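Local coordinates for mRNA-binding protein PUF3 (Saccharomyces cerevisiae, PDB 3K49), which binds mainly mRNAs encoding mitochondrial proteins, among them COX17 mRNA, whose 3'-UTR it binds to promote deadenylation and decay, at residues His176-Ser181 against Lys210-Tyr215; Arg192-Gly197 against Glu203-Glu208. All blocks are in the same frame, centred on the assembly; numbering follows the deposited sequence.

Interaction 1: residues His176-Ser181 against Lys210-Tyr215; sequences HIYHLS and KDFIPY
The rings of Tyr178 and Phe212 meet at a slant, with planes 46° apart and centroids separated by 5.2 Å. The Phe212 ring has the CB of its neighbour Asp211 over the centre of one face, while Tyr215 CE1 lies at its edge, in plane; Phe212 CB in turn sits at the edge of the Tyr215 ring. Three aromatic side chains thus gather where two Pumilio repeats of the curved PUF solenoid adjoin, helix 177-181 belonging to the fifth repeat and the start of helix 213-218 to the sixth.

The contact illustrates how segments of successive repeats can meet near the surface through side-chain packing, with no hydrogen bond between residues 176-181 and 210-215. Tyr178 reaches across because its CG stands anti to the backbone N (chi1 170°), and its side chain runs at roughly a right angle to those of both partners. One flank of its ring touches Phe212, with Tyr178 CE1 3.9 Å from Phe212 CB. Farther out, Tyr178 OH comes to 3.5 Å from Tyr215 CB, a packing contact between a hydroxyl and a methylene. With a leucine in its place, the stem of Tyr215 would probably lose its neighbour and the Phe212 ring its aromatic companion, leaving a gap between the repeats. Phe212 also occupies the N-cap position of helix 213-218, whose Leu216 packs against Tyr178 and Ser181.

Within residues 176-181 the carbonyl of Ile177 is gripped twice: Ser181 N and Ser181 OG approach Ile177 O from opposite faces of its plane, the hydroxyl at 2.7 Å from Ile177 O.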
ATOM      1  N   HIS A 176       8.155 -16.810   9.178  1.00 55.03           N
ATOM      2  CA  HIS A 176       7.583 -16.629   7.849  1.00 49.36           C
ATOM      3  C   HIS A 176       7.798 -15.238   7.284  1.00 40.83           C
ATOM      4  O   HIS A 176       7.441 -14.972   6.139  1.00 44.25           O
ATOM      5  CB  HIS A 176       6.100 -16.976   7.860  1.00 52.67           C
ATOM      6  CG  HIS A 176       5.798 -18.304   8.480  1.00 61.90           C
ATOM      7  ND1 HIS A 176       5.726 -19.473   7.750  1.00 57.36           N
ATOM      8  CD2 HIS A 176       5.545 -18.655   9.766  1.00 57.19           C
ATOM      9  CE1 HIS A 176       5.442 -20.477   8.554  1.00 60.49           C
ATOM     10  NE2 HIS A 176       5.321 -20.005   9.786  1.00 63.66           N
ATOM     11  N   ILE A 177       8.425 -14.368   8.070  1.00 46.66           N
ATOM     12  CA  ILE A 177       8.505 -12.948   7.736  1.00 41.40           C
ATOM     13  C   ILE A 177       9.232 -12.634   6.435  1.00 43.29           C
ATOM     14  O   ILE A 177       8.787 -11.773   5.683  1.00 41.18           O
ATOM     15  CB  ILE A 177       9.096 -12.126   8.895  1.00 50.53           C
ATOM     16  CG1 ILE A 177       8.146 -12.166  10.094  1.00 57.16           C
ATOM     17  CG2 ILE A 177       9.346 -10.680   8.470  1.00 43.51           C
ATOM     18  CD1 ILE A 177       8.778 -11.679  11.383  1.00 60.61           C
ATOM     19  N   TYR A 178      10.341 -13.313   6.154  1.00 50.51           N
ATOM     20  CA  TYR A 178      11.002 -13.086   4.870  1.00 50.51           C
ATOM     21  C   TYR A 178      10.119 -13.538   3.707  1.00 46.70           C
ATOM     22  O   TYR A 178       9.901 -12.798   2.740  1.00 51.35           O
ATOM     23  CB  TYR A 178      12.371 -13.762   4.765  1.00 53.80           C
ATOM     24  CG  TYR A 178      12.879 -13.698   3.342  1.00 52.79           C
ATOM     25  CD1 TYR A 178      13.466 -12.541   2.851  1.00 48.28           C
ATOM     26  CD2 TYR A 178      12.715 -14.775   2.471  1.00 68.39           C
ATOM     27  CE1 TYR A 178      13.906 -12.460   1.542  1.00 60.12           C
ATOM     28  CE2 TYR A 178      13.162 -14.712   1.158  1.00 68.87           C
ATOM     29  CZ  TYR A 178      13.761 -13.552   0.698  1.00 70.95           C
ATOM     30  OH  TYR A 178      14.206 -13.481  -0.611  1.00 59.16           O
ATOM     31  N   HIS A 179       9.610 -14.757   3.804  1.00 46.28           N
ATOM     32  CA  HIS A 179       8.683 -15.258   2.801  1.00 44.93           C
ATOM     33  C   HIS A 179       7.585 -14.230   2.526  1.00 54.38           C
ATOM     34  O   HIS A 179       7.363 -13.852   1.373  1.00 56.56           O
ATOM     35  CB  HIS A 179       8.071 -16.579   3.256  1.00 48.13           C
ATOM     36  CG  HIS A 179       7.076 -17.148   2.291  1.00 80.50           C
ATOM     37  ND1 HIS A 179       5.712 -17.074   2.494  1.00 79.18           N
ATOM     38  CD2 HIS A 179       7.244 -17.799   1.115  1.00 74.55           C
ATOM     39  CE1 HIS A 179       5.087 -17.657   1.487  1.00 82.29           C
ATOM     40  NE2 HIS A 179       5.993 -18.105   0.638  1.00 84.09           N
ATOM     41  N   LEU A 180       6.918 -13.766   3.587  1.00 43.00           N
ATOM     42  CA  LEU A 180       5.795 -12.831   3.439  1.00 49.57           C
ATOM     43  C   LEU A 180       6.210 -11.514   2.789  1.00 53.19           C
ATOM     44  O   LEU A 180       5.420 -10.893   2.068  1.00 42.62           O
ATOM     45  CB  LEU A 180       5.124 -12.534   4.790  1.00 48.62           C
ATOM     46  CG  LEU A 180       4.340 -13.645   5.483  1.00 48.40           C
ATOM     47  CD1 LEU A 180       3.910 -13.200   6.888  1.00 48.74           C
ATOM     48  CD2 LEU A 180       3.134 -14.035   4.626  1.00 41.08           C
ATOM     49  N   SER A 181       7.448 -11.099   3.053  1.00 44.64           N
ATOM     50  CA  SER A 181       7.959  -9.811   2.576  1.00 38.40           C
ATOM     51  C   SER A 181       8.237  -9.813   1.083  1.00 42.91           C
ATOM     52  O   SER A 181       8.463  -8.753   0.499  1.00 33.07           O
ATOM     53  CB  SER A 181       9.228  -9.425   3.331  1.00 43.02           C
ATOM     54  OG  SER A 181       8.954  -9.302   4.711  1.00 42.07           O
ATOM     55  N   LYS A 210      17.165  -8.712   8.256  1.00 44.11           N
ATOM     56  CA  LYS A 210      18.459  -8.057   8.209  1.00 45.68           C
ATOM     57  C   LYS A 210      19.599  -8.918   7.649  1.00 48.49           C
ATOM     58  O   LYS A 210      20.724  -8.447   7.530  1.00 53.98           O
ATOM     59  CB  LYS A 210      18.825  -7.490   9.581  1.00 53.37           C
ATOM     60  CG  LYS A 210      19.054  -8.522  10.677  1.00 56.67           C
ATOM     61  CD  LYS A 210      19.714  -7.849  11.901  1.00 59.21           C
ATOM     62  CE  LYS A 210      19.896  -8.816  13.056  1.00 57.41           C
ATOM     63  NZ  LYS A 210      20.072  -8.122  14.347  1.00 59.09           N
ATOM     64  N   ASP A 211      19.309 -10.168   7.297  1.00 53.43           N
ATOM     65  CA  ASP A 211      20.305 -11.030   6.664  1.00 47.58           C
ATOM     66  C   ASP A 211      20.034 -11.177   5.172  1.00 40.94           C
ATOM     67  O   ASP A 211      20.752 -11.879   4.473  1.00 47.85           O
ATOM     68  CB  ASP A 211      20.349 -12.422   7.321  1.00 45.46           C
ATOM     69  CG  ASP A 211      20.926 -12.400   8.735  1.00 59.92           C
ATOM     70  OD1 ASP A 211      20.713 -13.386   9.474  1.00 64.73           O
ATOM     71  OD2 ASP A 211      21.594 -11.409   9.110  1.00 64.94           O
ATOM     72  N   PHE A 212      19.020 -10.483   4.675  1.00 41.05           N
ATOM     73  CA  PHE A 212      18.551 -10.707   3.313  1.00 43.91           C
ATOM     74  C   PHE A 212      18.275  -9.451   2.499  1.00 42.70           C
ATOM     75  O   PHE A 212      17.589  -9.525   1.482  1.00 40.81           O
ATOM     76  CB  PHE A 212      17.300 -11.579   3.351  1.00 45.58           C
ATOM     77  CG  PHE A 212      17.523 -12.884   4.054  1.00 62.16           C
ATOM     78  CD1 PHE A 212      18.375 -13.847   3.507  1.00 58.70           C
ATOM     79  CD2 PHE A 212      16.917 -13.142   5.271  1.00 53.42           C
ATOM     80  CE1 PHE A 212      18.606 -15.056   4.158  1.00 54.61           C
ATOM     81  CE2 PHE A 212      17.137 -14.350   5.929  1.00 59.99           C
ATOM     82  CZ  PHE A 212      17.985 -15.310   5.370  1.00 65.36           C
ATOM     83  N   ILE A 213      18.827  -8.318   2.931  1.00 40.86           N
ATOM     84  CA  ILE A 213      18.606  -7.033   2.265  1.00 36.34           C
ATOM     85  C   ILE A 213      18.893  -7.058   0.771  1.00 42.66           C
ATOM     86  O   ILE A 213      18.140  -6.455   0.000  1.00 46.47           O
ATOM     87  CB  ILE A 213      19.491  -5.929   2.861  1.00 36.15           C
ATOM     88  CG1 ILE A 213      19.113  -5.662   4.314  1.00 36.20           C
ATOM     89  CG2 ILE A 213      19.390  -4.660   2.027  1.00 41.04           C
ATOM     90  CD1 ILE A 213      20.089  -4.762   5.044  1.00 59.99           C
ATOM     91  N   PRO A 214      19.996  -7.726   0.354  1.00 43.44           N
ATOM     92  CA  PRO A 214      20.261  -7.899  -1.084  1.00 46.56           C
ATOM     93  C   PRO A 214      19.112  -8.553  -1.862  1.00 51.50           C
ATOM     94  O   PRO A 214      18.793  -8.095  -2.960  1.00 54.64           O
ATOM     95  CB  PRO A 214      21.493  -8.810  -1.114  1.00 47.84           C
ATOM     96  CG  PRO A 214      22.218  -8.530   0.164  1.00 42.58           C
ATOM     97  CD  PRO A 214      21.131  -8.181   1.186  1.00 45.41           C
ATOM     98  N   TYR A 215      18.503  -9.606  -1.327  1.00 51.70           N
ATOM     99  CA  TYR A 215      17.382 -10.224  -2.035  1.00 53.47           C
ATOM    100  C   TYR A 215      16.179  -9.297  -2.033  1.00 43.22           C
ATOM    101  O   TYR A 215      15.526  -9.113  -3.064  1.00 54.39           O
ATOM    102  CB  TYR A 215      17.006 -11.578  -1.436  1.00 50.93           C
ATOM    103  CG  TYR A 215      18.182 -12.485  -1.223  1.00 58.91           C
ATOM    104  CD1 TYR A 215      18.715 -12.679   0.049  1.00 67.81           C
ATOM    105  CD2 TYR A 215      18.783 -13.136  -2.295  1.00 75.70           C
ATOM    106  CE1 TYR A 215      19.816 -13.513   0.250  1.00 71.74           C
ATOM    107  CE2 TYR A 215      19.880 -13.970  -2.108  1.00 74.54           C
ATOM    108  CZ  TYR A 215      20.391 -14.155  -0.834  1.00 72.15           C
ATOM    109  OH  TYR A 215      21.473 -14.983  -0.647  1.00 76.55           O
TER

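Interaction 2: residues Arg192-Gly197 against Glu203-Glu208; sequences RLLEFG and ESILNE
Ile205 and Leu194 supply most of the buried surface where helix 186-196 packs on helix 199-207, two successive helices within the fifth Pumilio repeat. This is a helical hairpin of the PUF alpha-solenoid: the short segments run roughly antiparallel, at 141° between their directions, with axes 10.4 Å apart. As a worked example of hairpin packing, it rests on branched aliphatic side chains, with no hydrogen bond across.

Ile205 points at the facing helix and divides its contacts between two consecutive leucines. Its CG2 branch meets Leu194, with Ile205 CG2 lying 3.6 Å from Leu194 CD2. The longer branch, CG1 anti to the carbonyl carbon (chi1 -76°), carries CD1 onward until Ile205 CD1 is 3.7 Å from Leu193 CB. Leu194 CD2 also lies 3.9 Å from Ile205 CD1, and so sits by both branches of the isoleucine; the two side chains pass each other at an oblique angle.

Neighbouring helices complete this buried core, helix 167-173 through Leu170 against Ile205 and helix 222-230 through Tyr228 against Leu194. Leu206 joins more loosely, its CD2 methyl 4.4 Å from Leu194 CD2.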
ATOM      1  N   ARG A 192       2.238  -2.768   7.332  1.00 40.95           N
ATOM      2  CA  ARG A 192       1.335  -2.296   8.378  1.00 45.16           C
ATOM      3  C   ARG A 192       1.863  -2.667   9.756  1.00 45.17           C
ATOM      4  O   ARG A 192       1.791  -1.859  10.689  1.00 38.09           O
ATOM      5  CB  ARG A 192      -0.096  -2.821   8.190  1.00 38.78           C
ATOM      6  CG  ARG A 192      -0.837  -2.151   7.066  1.00 42.65           C
ATOM      7  CD  ARG A 192      -1.211  -0.746   7.464  1.00 53.12           C
ATOM      8  NE  ARG A 192      -2.060  -0.106   6.459  1.00 67.11           N
ATOM      9  CZ  ARG A 192      -1.629   0.787   5.572  1.00 69.51           C
ATOM     10  NH1 ARG A 192      -0.354   1.149   5.563  1.00 75.14           N
ATOM     11  NH2 ARG A 192      -2.470   1.319   4.692  1.00 61.30           N
ATOM     12  N   LEU A 193       2.405  -3.880   9.884  1.00 33.63           N
ATOM     13  CA  LEU A 193       2.878  -4.320  11.185  1.00 36.78           C
ATOM     14  C   LEU A 193       3.985  -3.382  11.654  1.00 47.24           C
ATOM     15  O   LEU A 193       4.016  -2.979  12.817  1.00 51.37           O
ATOM     16  CB  LEU A 193       3.334  -5.774  11.159  1.00 36.28           C
ATOM     17  CG  LEU A 193       2.155  -6.766  11.097  1.00 48.48           C
ATOM     18  CD1 LEU A 193       2.624  -8.219  10.976  1.00 36.14           C
ATOM     19  CD2 LEU A 193       1.246  -6.611  12.314  1.00 34.82           C
ATOM     20  N   LEU A 194       4.866  -2.999  10.732  1.00 39.51           N
ATOM     21  CA  LEU A 194       5.926  -2.049  11.041  1.00 38.76           C
ATOM     22  C   LEU A 194       5.372  -0.682  11.441  1.00 49.18           C
ATOM     23  O   LEU A 194       5.790  -0.134  12.449  1.00 45.41           O
ATOM     24  CB  LEU A 194       6.887  -1.913   9.871  1.00 39.63           C
ATOM     25  CG  LEU A 194       7.741  -3.153   9.585  1.00 41.77           C
ATOM     26  CD1 LEU A 194       8.539  -2.938   8.313  1.00 36.73           C
ATOM     27  CD2 LEU A 194       8.659  -3.457  10.759  1.00 35.08           C
ATOM     28  N   GLU A 195       4.421  -0.151  10.667  1.00 42.40           N
ATOM     29  CA  GLU A 195       3.865   1.175  10.921  1.00 47.79           C
ATOM     30  C   GLU A 195       3.170   1.264  12.284  1.00 47.74           C
ATOM     31  O   GLU A 195       3.375   2.219  13.027  1.00 48.39           O
ATOM     32  CB  GLU A 195       2.893   1.589   9.808  1.00 45.83           C
ATOM     33  CG  GLU A 195       2.275   2.980  10.043  1.00 49.51           C
ATOM     34  CD  GLU A 195       0.961   3.219   9.281  1.00 61.75           C
ATOM     35  OE1 GLU A 195       0.250   4.211   9.590  1.00 58.91           O
ATOM     36  OE2 GLU A 195       0.631   2.415   8.383  1.00 62.16           O
ATOM     37  N   PHE A 196       2.382   0.242  12.608  1.00 43.20           N
ATOM     38  CA  PHE A 196       1.539   0.231  13.796  1.00 41.05           C
ATOM     39  C   PHE A 196       2.107  -0.563  14.958  1.00 39.65           C
ATOM     40  O   PHE A 196       1.542  -0.549  16.050  1.00 47.70           O
ATOM     41  CB  PHE A 196       0.146  -0.334  13.448  1.00 39.13           C
ATOM     42  CG  PHE A 196      -0.720   0.619  12.655  1.00 35.13           C
ATOM     43  CD1 PHE A 196      -0.555   0.757  11.286  1.00 35.29           C
ATOM     44  CD2 PHE A 196      -1.682   1.382  13.280  1.00 34.45           C
ATOM     45  CE1 PHE A 196      -1.338   1.645  10.556  1.00 40.94           C
ATOM     46  CE2 PHE A 196      -2.484   2.259  12.549  1.00 39.03           C
ATOM     47  CZ  PHE A 196      -2.309   2.392  11.187  1.00 29.88           C
ATOM     48  N   GLY A 197       3.207  -1.277  14.728  1.00 48.49           N
ATOM     49  CA  GLY A 197       3.773  -2.153  15.743  1.00 35.65           C
ATOM     50  C   GLY A 197       4.551  -1.421  16.826  1.00 48.79           C
ATOM     51  O   GLY A 197       5.044  -0.302  16.621  1.00 37.55           O
ATOM     52  N   GLU A 203      11.378  -4.830  15.980  1.00 59.74           N
ATOM     53  CA  GLU A 203      12.654  -5.502  16.168  1.00 57.09           C
ATOM     54  C   GLU A 203      12.523  -6.943  15.696  1.00 57.19           C
ATOM     55  O   GLU A 203      13.347  -7.430  14.925  1.00 54.22           O
ATOM     56  CB  GLU A 203      13.096  -5.412  17.632  1.00 58.50           C
ATOM     57  CG  GLU A 203      14.455  -6.026  17.911  1.00 80.61           C
ATOM     58  CD  GLU A 203      14.859  -5.913  19.367  1.00108.05           C
ATOM     59  OE1 GLU A 203      14.074  -5.352  20.160  1.00100.87           O
ATOM     60  OE2 GLU A 203      15.960  -6.387  19.718  1.00121.97           O
ATOM     61  N   SER A 204      11.463  -7.610  16.141  1.00 60.65           N
ATOM     62  CA  SER A 204      11.197  -8.999  15.770  1.00 51.28           C
ATOM     63  C   SER A 204      11.090  -9.193  14.258  1.00 51.63           C
ATOM     64  O   SER A 204      11.458 -10.239  13.721  1.00 56.18           O
ATOM     65  CB  SER A 204       9.925  -9.491  16.452  1.00 50.07           C
ATOM     66  OG  SER A 204       9.468 -10.695  15.859  1.00 73.92           O
ATOM     67  N   ILE A 205      10.591  -8.176  13.573  1.00 44.49           N
ATOM     68  CA  ILE A 205      10.406  -8.251  12.130  1.00 50.30           C
ATOM     69  C   ILE A 205      11.693  -7.957  11.363  1.00 41.81           C
ATOM     70  O   ILE A 205      11.996  -8.605  10.367  1.00 36.20           O
ATOM     71  CB  ILE A 205       9.335  -7.236  11.665  1.00 50.66           C
ATOM     72  CG1 ILE A 205       7.924  -7.731  12.006  1.00 46.32           C
ATOM     73  CG2 ILE A 205       9.483  -6.936  10.173  1.00 35.97           C
ATOM     74  CD1 ILE A 205       6.867  -6.755  11.664  1.00 41.14           C
ATOM     75  N   LEU A 206      12.419  -6.939  11.815  1.00 45.37           N
ATOM     76  CA  LEU A 206      13.621  -6.476  11.134  1.00 44.44           C
ATOM     77  C   LEU A 206      14.783  -7.462  11.319  1.00 50.53           C
ATOM     78  O   LEU A 206      15.718  -7.499  10.517  1.00 47.61           O
ATOM     79  CB  LEU A 206      14.007  -5.087  11.638  1.00 39.17           C
ATOM     80  CG  LEU A 206      13.009  -3.993  11.257  1.00 46.41           C
ATOM     81  CD1 LEU A 206      13.383  -2.667  11.916  1.00 54.91           C
ATOM     82  CD2 LEU A 206      12.910  -3.858   9.752  1.00 34.37           C
ATOM     83  N   ASN A 207      14.710  -8.253  12.385  1.00 46.40           N
ATOM     84  CA  ASN A 207      15.673  -9.317  12.631  1.00 48.20           C
ATOM     85  C   ASN A 207      15.589 -10.459  11.616  1.00 48.12           C
ATOM     86  O   ASN A 207      16.594 -11.062  11.277  1.00 55.70           O
ATOM     87  CB  ASN A 207      15.498  -9.866  14.050  1.00 55.65           C
ATOM     88  CG  ASN A 207      16.169  -8.989  15.110  1.00 69.15           C
ATOM     89  OD1 ASN A 207      16.829  -7.994  14.788  1.00 59.59           O
ATOM     90  ND2 ASN A 207      16.003  -9.359  16.376  1.00 56.63           N
ATOM     91  N   GLU A 208      14.390 -10.760  11.138  1.00 48.17           N
ATOM     92  CA  GLU A 208      14.220 -11.812  10.144  1.00 47.82           C
ATOM     93  C   GLU A 208      14.529 -11.310   8.732  1.00 52.54           C
ATOM     94  O   GLU A 208      14.537 -12.086   7.775  1.00 53.21           O
ATOM     95  CB  GLU A 208      12.805 -12.402  10.198  1.00 45.11           C
ATOM     96  CG  GLU A 208      12.475 -13.106  11.505  1.00 46.76           C
ATOM     97  CD  GLU A 208      11.327 -14.095  11.360  1.00 64.85           C
ATOM     98  OE1 GLU A 208      10.793 -14.570  12.392  1.00 66.10           O
ATOM     99  OE2 GLU A 208      10.962 -14.403  10.205  1.00 67.16           O
TER

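Together the two contacts show how a solenoid is built: interaction 2 closes a hairpin within the fifth Pumilio repeat, whereas interaction 1 ties that repeat to the sixth. Their centres are 12 Å apart, and residues 192-208 fall between the two segments of interaction 1 along the chain. Ile177 joins them physically, with Ile177 CD1 3.8 Å from Ser204 O and Ile177 CG2 3.9 Å from Ile205 O. Glu208 adds a polar tie, accepting a weak hydrogen bond from Ile177 N. The nearest atom of the bound RNA is about 5 Å from interaction 2 and about 8 Å from interaction 1, so both lie close to the bound RNA, interaction 2 the nearer.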